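Local coordinates for protein 2-c-methyl-d-erythritol 4-phosphate cytidylyltransferase (Streptococcus pneumoniae, PDB 2VSH) that transfers the cytidylyl group of CTP to D-ribitol 5-phosphate, giving the CDP-ribitol used for teichoic acid precursors in Streptococcus pneumoniae, at residues L26-G29 / I35-I38; R116-L121 / K227-M232; D145-S150 / D158-A163. All coordinates share one frame; numbering follows the deposited sequence.

Contact 1: residues L26-G29 / I35-I38; sequences LELG and IHTI
The imidazole of H36 meets L28 in two ways: the carbonyl oxygen of L28 lies in the ring plane at its NE2 edge, while methyl CD2 of L28 lies more loosely over one face, 4.4 Å from H36 CD2. The edge contact is a hydrogen bond, H36 NE2 to L28 O at 2.6 Å with an N-H...O angle of 154°, the donor tilted 29° from the carbonyl plane. Beside it, L28 CB packs 3.7 Å from H36 NE2, and the branch of the leucine beyond CB carries CD2 above the imidazole. H36 leaves helix 33-42 with CG beside its own backbone N and opposite its carbonyl carbon (chi1 -75°), which sends the ring out from the helix toward strand 27-28. That strand pairs antiparallel with strand 31-32, and the helix starts directly afterwards, so the contact ties the little two-stranded sheet to the helix that follows it. Around the pair, H36 also packs on P117, and L28 on A229 and K230 of helix 223-232. S114, probably part of the CTP site, is near: its side chain is about 9 Å from that of H36. Donation to L28 O means that NE2 carries a hydrogen; the bond gives a buried ring nitrogen and a buried backbone oxygen a partner in each other and fixes which way the ring edge turns.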
# COMPACT_ATOMS: atom_id res chain seq x y z
N LEU A 26 -10.16 -18.84 8.19
CA LEU A 26 -11.46 -18.37 7.76
C LEU A 26 -11.83 -18.91 6.38
O LEU A 26 -10.96 -19.08 5.52
CB LEU A 26 -11.47 -16.84 7.75
CG LEU A 26 -12.35 -16.18 8.80
CD1 LEU A 26 -12.44 -16.97 10.09
CD2 LEU A 26 -11.90 -14.74 9.05
N GLU A 27 -13.12 -19.14 6.17
CA GLU A 27 -13.63 -19.64 4.90
C GLU A 27 -13.63 -18.55 3.83
O GLU A 27 -14.07 -17.42 4.07
CB GLU A 27 -15.04 -20.22 5.08
CG GLU A 27 -15.77 -20.53 3.77
CD GLU A 27 -17.12 -21.19 4.00
OE1 GLU A 27 -17.16 -22.44 3.98
OE2 GLU A 27 -18.13 -20.46 4.20
N LEU A 28 -13.11 -18.90 2.66
CA LEU A 28 -13.32 -18.12 1.46
C LEU A 28 -14.07 -19.01 0.48
O LEU A 28 -13.58 -20.08 0.09
CB LEU A 28 -11.97 -17.68 0.87
CG LEU A 28 -11.98 -16.75 -0.34
CD1 LEU A 28 -12.71 -15.43 -0.06
CD2 LEU A 28 -10.55 -16.50 -0.80
N GLY A 29 -15.26 -18.59 0.08
CA GLY A 29 -16.12 -19.42 -0.75
C GLY A 29 -16.63 -20.53 0.13
O GLY A 29 -17.49 -20.31 0.98
N ILE A 35 -6.43 -23.51 2.84
CA ILE A 35 -6.66 -24.62 1.90
C ILE A 35 -6.53 -24.17 0.44
O ILE A 35 -5.88 -24.85 -0.36
CB ILE A 35 -8.00 -25.32 2.18
CG1 ILE A 35 -7.95 -26.06 3.53
CG2 ILE A 35 -8.39 -26.25 1.01
CD1 ILE A 35 -6.82 -27.14 3.66
N HIS A 36 -7.15 -23.03 0.12
CA HIS A 36 -7.03 -22.42 -1.21
C HIS A 36 -5.57 -22.27 -1.59
O HIS A 36 -5.17 -22.56 -2.73
CB HIS A 36 -7.65 -21.02 -1.22
CG HIS A 36 -9.14 -21.00 -1.22
ND1 HIS A 36 -9.88 -21.15 -2.36
CD2 HIS A 36 -10.02 -20.82 -0.21
CE1 HIS A 36 -11.17 -21.09 -2.06
NE2 HIS A 36 -11.28 -20.88 -0.76
N THR A 37 -4.77 -21.79 -0.63
CA THR A 37 -3.36 -21.49 -0.86
C THR A 37 -2.55 -22.78 -1.08
O THR A 37 -1.75 -22.88 -2.01
CB THR A 37 -2.76 -20.69 0.35
OG1 THR A 37 -3.50 -19.47 0.52
CG2 THR A 37 -1.30 -20.35 0.10
N ILE A 38 -2.76 -23.77 -0.21
CA ILE A 38 -2.08 -25.07 -0.36
C ILE A 38 -2.44 -25.72 -1.71
O ILE A 38 -1.56 -26.25 -2.40
CB ILE A 38 -2.41 -26.03 0.80
CG1 ILE A 38 -1.81 -25.53 2.11
CG2 ILE A 38 -1.88 -27.44 0.50
CD1 ILE A 38 -2.32 -26.28 3.36

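Contact 2: residues R116-L121 / K227-M232; sequences RPFITL and KIAKSM
F118 faces A229 from the third position of a type I turn, R116 to I119, with the two CA atoms 8.8 Å apart and the helix 223-232 running past the turn. The phenyl ring bridges that gap. On one face lies CG of the preceding residue, P117, displaced toward the rim; on the opposite face M232 sets its CE methyl over the centre, a CH-pi contact 3.7 Å from the ring centroid and only 12° off the normal. M232 SD sits over the same face, 4.3 Å from the F118 centroid, making a Met-aromatic contact. A bend at chi3 (76°) folds CE back over the ring. At the edge, A229 CB comes 4.0 Å from F118 CE2, and A229 O lies 3.8 Å from F118 CZ. The helix also faces outward: K227 NZ is hydrogen-bonded to S231 OG of the second subunit, and I228 packs on I228 there. L28 of strand 27-28 touches F118 as well. No hydrogen bond joins the two segments, so the loop after strand 108-113 is held to this C-terminal helix by dispersion and the polarisable thioether, with the ring sandwiched between proline and methionine.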
# COMPACT_ATOMS: atom_id res chain seq x y z
N ARG A 116 -2.29 -15.48 1.15
CA ARG A 116 -2.21 -15.08 -0.25
C ARG A 116 -2.72 -16.22 -1.15
O ARG A 116 -1.93 -16.88 -1.82
CB ARG A 116 -0.79 -14.69 -0.62
CG ARG A 116 -0.38 -13.29 -0.15
CD ARG A 116 0.96 -12.89 -0.76
NE ARG A 116 1.58 -11.79 -0.02
CZ ARG A 116 1.49 -10.50 -0.34
NH1 ARG A 116 0.79 -10.11 -1.39
NH2 ARG A 116 2.09 -9.59 0.41
N PRO A 117 -4.05 -16.46 -1.15
CA PRO A 117 -4.59 -17.61 -1.90
C PRO A 117 -4.62 -17.44 -3.43
O PRO A 117 -4.91 -18.43 -4.14
CB PRO A 117 -6.02 -17.75 -1.36
CG PRO A 117 -6.39 -16.38 -0.90
CD PRO A 117 -5.12 -15.68 -0.49
N PHE A 118 -4.31 -16.24 -3.94
CA PHE A 118 -4.44 -15.99 -5.38
C PHE A 118 -3.13 -16.12 -6.15
O PHE A 118 -3.03 -15.66 -7.30
CB PHE A 118 -5.09 -14.63 -5.64
CG PHE A 118 -6.43 -14.49 -5.00
CD1 PHE A 118 -7.52 -15.24 -5.45
CD2 PHE A 118 -6.61 -13.61 -3.94
CE1 PHE A 118 -8.78 -15.12 -4.83
CE2 PHE A 118 -7.87 -13.48 -3.32
CZ PHE A 118 -8.95 -14.23 -3.78
N ILE A 119 -2.15 -16.76 -5.52
CA ILE A 119 -0.89 -17.09 -6.19
C ILE A 119 -1.25 -18.03 -7.34
O ILE A 119 -2.21 -18.80 -7.25
CB ILE A 119 0.11 -17.76 -5.20
CG1 ILE A 119 1.48 -18.04 -5.87
CG2 ILE A 119 -0.55 -19.00 -4.52
CD1 ILE A 119 2.49 -18.71 -4.96
N THR A 120 -0.47 -17.96 -8.42
CA THR A 120 -0.71 -18.76 -9.61
C THR A 120 0.50 -19.67 -9.86
O THR A 120 1.59 -19.43 -9.33
CB THR A 120 -0.91 -17.85 -10.85
OG1 THR A 120 0.30 -17.11 -11.09
CG2 THR A 120 -2.10 -16.87 -10.66
N LEU A 121 0.30 -20.72 -10.66
CA LEU A 121 1.40 -21.60 -11.05
C LEU A 121 2.48 -20.82 -11.80
O LEU A 121 3.66 -21.11 -11.70
CB LEU A 121 0.88 -22.75 -11.93
CG LEU A 121 0.12 -23.85 -11.17
CD1 LEU A 121 -0.57 -24.81 -12.15
CD2 LEU A 121 1.05 -24.60 -10.23
N LYS A 227 -13.26 -8.86 2.18
CA LYS A 227 -14.33 -8.43 1.27
C LYS A 227 -13.86 -8.43 -0.18
O LYS A 227 -14.56 -8.91 -1.07
CB LYS A 227 -14.79 -7.01 1.59
CG LYS A 227 -15.32 -6.76 2.98
CD LYS A 227 -15.79 -5.30 3.05
CE LYS A 227 -16.28 -4.93 4.45
NZ LYS A 227 -16.69 -3.50 4.49
N ILE A 228 -12.67 -7.89 -0.41
CA ILE A 228 -12.05 -7.90 -1.73
C ILE A 228 -11.91 -9.36 -2.20
O ILE A 228 -12.41 -9.71 -3.27
CB ILE A 228 -10.71 -7.13 -1.74
CG1 ILE A 228 -10.95 -5.65 -1.40
CG2 ILE A 228 -10.03 -7.23 -3.12
CD1 ILE A 228 -9.68 -4.89 -0.98
N ALA A 229 -11.29 -10.21 -1.39
CA ALA A 229 -11.15 -11.64 -1.71
C ALA A 229 -12.46 -12.31 -2.12
O ALA A 229 -12.52 -13.02 -3.13
CB ALA A 229 -10.50 -12.39 -0.54
N LYS A 230 -13.53 -12.07 -1.34
CA LYS A 230 -14.85 -12.61 -1.64
C LYS A 230 -15.39 -12.13 -3.00
O LYS A 230 -15.98 -12.91 -3.74
CB LYS A 230 -15.86 -12.21 -0.57
CG LYS A 230 -15.66 -12.83 0.80
CD LYS A 230 -16.88 -12.46 1.68
CE LYS A 230 -16.64 -12.77 3.14
NZ LYS A 230 -17.80 -12.33 3.97
N SER A 231 -15.20 -10.84 -3.30
CA SER A 231 -15.64 -10.25 -4.56
C SER A 231 -14.88 -10.89 -5.72
O SER A 231 -15.45 -11.06 -6.79
CB SER A 231 -15.42 -8.73 -4.58
OG SER A 231 -14.03 -8.41 -4.70
N MET A 232 -13.62 -11.26 -5.48
CA MET A 232 -12.73 -11.84 -6.49
C MET A 232 -13.08 -13.28 -6.87
O MET A 232 -12.93 -13.66 -8.03
CB MET A 232 -11.27 -11.80 -6.03
CG MET A 232 -10.59 -10.44 -6.17
SD MET A 232 -9.00 -10.38 -5.32
CE MET A 232 -7.98 -11.31 -6.45

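Contact 3: residues D145-S150 / D158-A163; sequences DTIVES and DIPNRA
E149 and D158 form one antiparallel hydrogen-bonded pair, and its two bonds differ in quality. E149 N gives its hydrogen to D158 O at 2.7 Å, and the carbonyl points almost straight at the donor (C=O...N 175°). The return bond, D158 N to E149 O, is longer at 3.2 Å; its N-H is well aimed, but the donor stands 41° out of the carbonyl plane. At the next hydrogen-bonded position, I147 opposite P160, the pattern cannot repeat, because P160 has no N-H to offer. A water takes over, donating to I147 O at 2.6 Å and to P160 O at 2.8 Å. The bridge closes the loop 150-157 into a hairpin-like turn on the way from strand 147-149 to strand 165-175, well away from the CTP site. In the IspD/TarI family such a beta arm reaches across the dimer, and here I147, V148 and E149 join an antiparallel ladder with a strand of the second subunit. Apolar packing accompanies the bridge: V148 CG2 meets I159 CG1 at 3.6 Å, and I159 also packs on V202 of the second subunit. With E149 CG anti to the backbone N and the chain bent at chi2, and D158 CG between its backbone N and carbonyl carbon, the carboxylates converge: E149 OE1 lies 2.9 Å from D158 OD2, two acceptors with carboxylate planes 77° apart. E149 OE1 is hydrogen-bonded to T157 OG1, which may ease the charge, and one of the pair could well have a raised pKa. S150 OG serves the turn, accepting from G153 N and bonding to F155 O. At the other end, D145 O is buried without a hydrogen-bonding partner: the guanidinium of R162 lies with one face toward it, NE 4.0 Å from D145 O.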
# COMPACT_ATOMS: atom_id res chain seq x y z
N ASP A 145 1.16 3.03 -4.63
CA ASP A 145 1.14 3.96 -3.51
C ASP A 145 2.26 4.97 -3.64
O ASP A 145 3.36 4.64 -4.09
CB ASP A 145 1.39 3.20 -2.20
CG ASP A 145 0.12 2.82 -1.47
OD1 ASP A 145 -0.86 3.60 -1.51
OD2 ASP A 145 0.11 1.72 -0.86
N THR A 146 2.01 6.20 -3.24
CA THR A 146 3.12 7.12 -3.07
C THR A 146 3.75 6.85 -1.70
O THR A 146 3.06 6.71 -0.70
CB THR A 146 2.73 8.61 -3.27
OG1 THR A 146 3.41 9.41 -2.30
CG2 THR A 146 1.24 8.81 -3.13
N ILE A 147 5.07 6.72 -1.70
CA ILE A 147 5.80 6.34 -0.50
C ILE A 147 6.60 7.52 0.02
O ILE A 147 7.38 8.14 -0.71
CB ILE A 147 6.71 5.10 -0.75
CG1 ILE A 147 5.88 3.85 -1.08
CG2 ILE A 147 7.64 4.85 0.41
CD1 ILE A 147 4.73 3.55 -0.09
N VAL A 148 6.40 7.82 1.30
CA VAL A 148 7.11 8.88 2.00
C VAL A 148 7.96 8.26 3.13
O VAL A 148 7.50 7.37 3.84
CB VAL A 148 6.10 9.93 2.52
CG1 VAL A 148 6.54 10.56 3.79
CG2 VAL A 148 5.83 10.97 1.45
N GLU A 149 9.20 8.74 3.27
CA GLU A 149 10.09 8.29 4.34
C GLU A 149 10.16 9.31 5.47
O GLU A 149 10.30 10.52 5.23
CB GLU A 149 11.50 8.02 3.81
CG GLU A 149 12.40 7.28 4.79
CD GLU A 149 13.84 7.71 4.69
OE1 GLU A 149 14.19 8.78 5.25
OE2 GLU A 149 14.62 6.99 4.04
N SER A 150 10.06 8.83 6.70
CA SER A 150 10.30 9.65 7.88
C SER A 150 10.93 8.78 8.95
O SER A 150 10.27 7.89 9.48
CB SER A 150 9.00 10.27 8.39
OG SER A 150 9.25 11.08 9.53
N ASP A 158 12.66 12.01 3.64
CA ASP A 158 12.65 12.12 2.17
C ASP A 158 11.58 11.32 1.42
O ASP A 158 10.80 10.57 2.02
CB ASP A 158 14.04 11.94 1.51
CG ASP A 158 14.49 10.51 1.47
OD1 ASP A 158 14.87 10.03 0.38
OD2 ASP A 158 14.45 9.86 2.54
N ILE A 159 11.53 11.55 0.11
CA ILE A 159 10.64 10.85 -0.79
C ILE A 159 11.52 10.06 -1.75
O ILE A 159 12.25 10.65 -2.56
CB ILE A 159 9.72 11.85 -1.56
CG1 ILE A 159 8.47 12.17 -0.73
CG2 ILE A 159 9.25 11.26 -2.88
CD1 ILE A 159 8.45 13.53 -0.13
N PRO A 160 11.49 8.72 -1.64
CA PRO A 160 12.23 7.88 -2.58
C PRO A 160 11.74 8.09 -4.02
O PRO A 160 10.59 8.45 -4.24
CB PRO A 160 11.91 6.45 -2.13
CG PRO A 160 11.46 6.57 -0.72
CD PRO A 160 10.80 7.92 -0.61
N ASN A 161 12.64 7.86 -4.97
CA ASN A 161 12.29 7.88 -6.38
C ASN A 161 11.29 6.74 -6.67
O ASN A 161 11.65 5.56 -6.64
CB ASN A 161 13.56 7.74 -7.23
CG ASN A 161 13.30 7.87 -8.71
OD1 ASN A 161 14.22 8.10 -9.49
ND2 ASN A 161 12.04 7.74 -9.12
N ARG A 162 10.05 7.12 -6.96
CA ARG A 162 8.97 6.16 -7.21
C ARG A 162 9.21 5.24 -8.43
O ARG A 162 8.65 4.15 -8.51
CB ARG A 162 7.63 6.89 -7.33
CG ARG A 162 6.43 6.01 -7.01
CD ARG A 162 5.12 6.75 -7.18
NE ARG A 162 4.13 5.89 -7.83
CZ ARG A 162 2.87 6.24 -8.09
NH1 ARG A 162 2.41 7.43 -7.73
NH2 ARG A 162 2.07 5.37 -8.69
N ALA A 163 10.06 5.68 -9.36
CA ALA A 163 10.44 4.86 -10.52
C ALA A 163 11.17 3.56 -10.14
O ALA A 163 11.23 2.63 -10.95
CB ALA A 163 11.28 5.69 -11.49
O HOH W 1 8.05 7.86 -3.22

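How the contacts relate
Contacts 1 and 2 are neighbours, their centres 9 Å apart, and they touch: T37 OG1 of contact 1 packs 3.2 Å from P117 CA of contact 2. Strand 27-28, helix 33-42, the loop after strand 108-113 and the C-terminal helix 223-232 thus pack together beside the central mixed sheet. Contact 3 lies far off, its centre 34 Å from that of contact 1 and 27 Å from that of contact 2, on the projecting arm between strands 136-142 and 165-175. Along the chain contact 1 comes first, and both segments of contact 3 fall between those of contact 2. Contacts 2 and 3 each meet the second subunit, so the dimer is joined at two separate places.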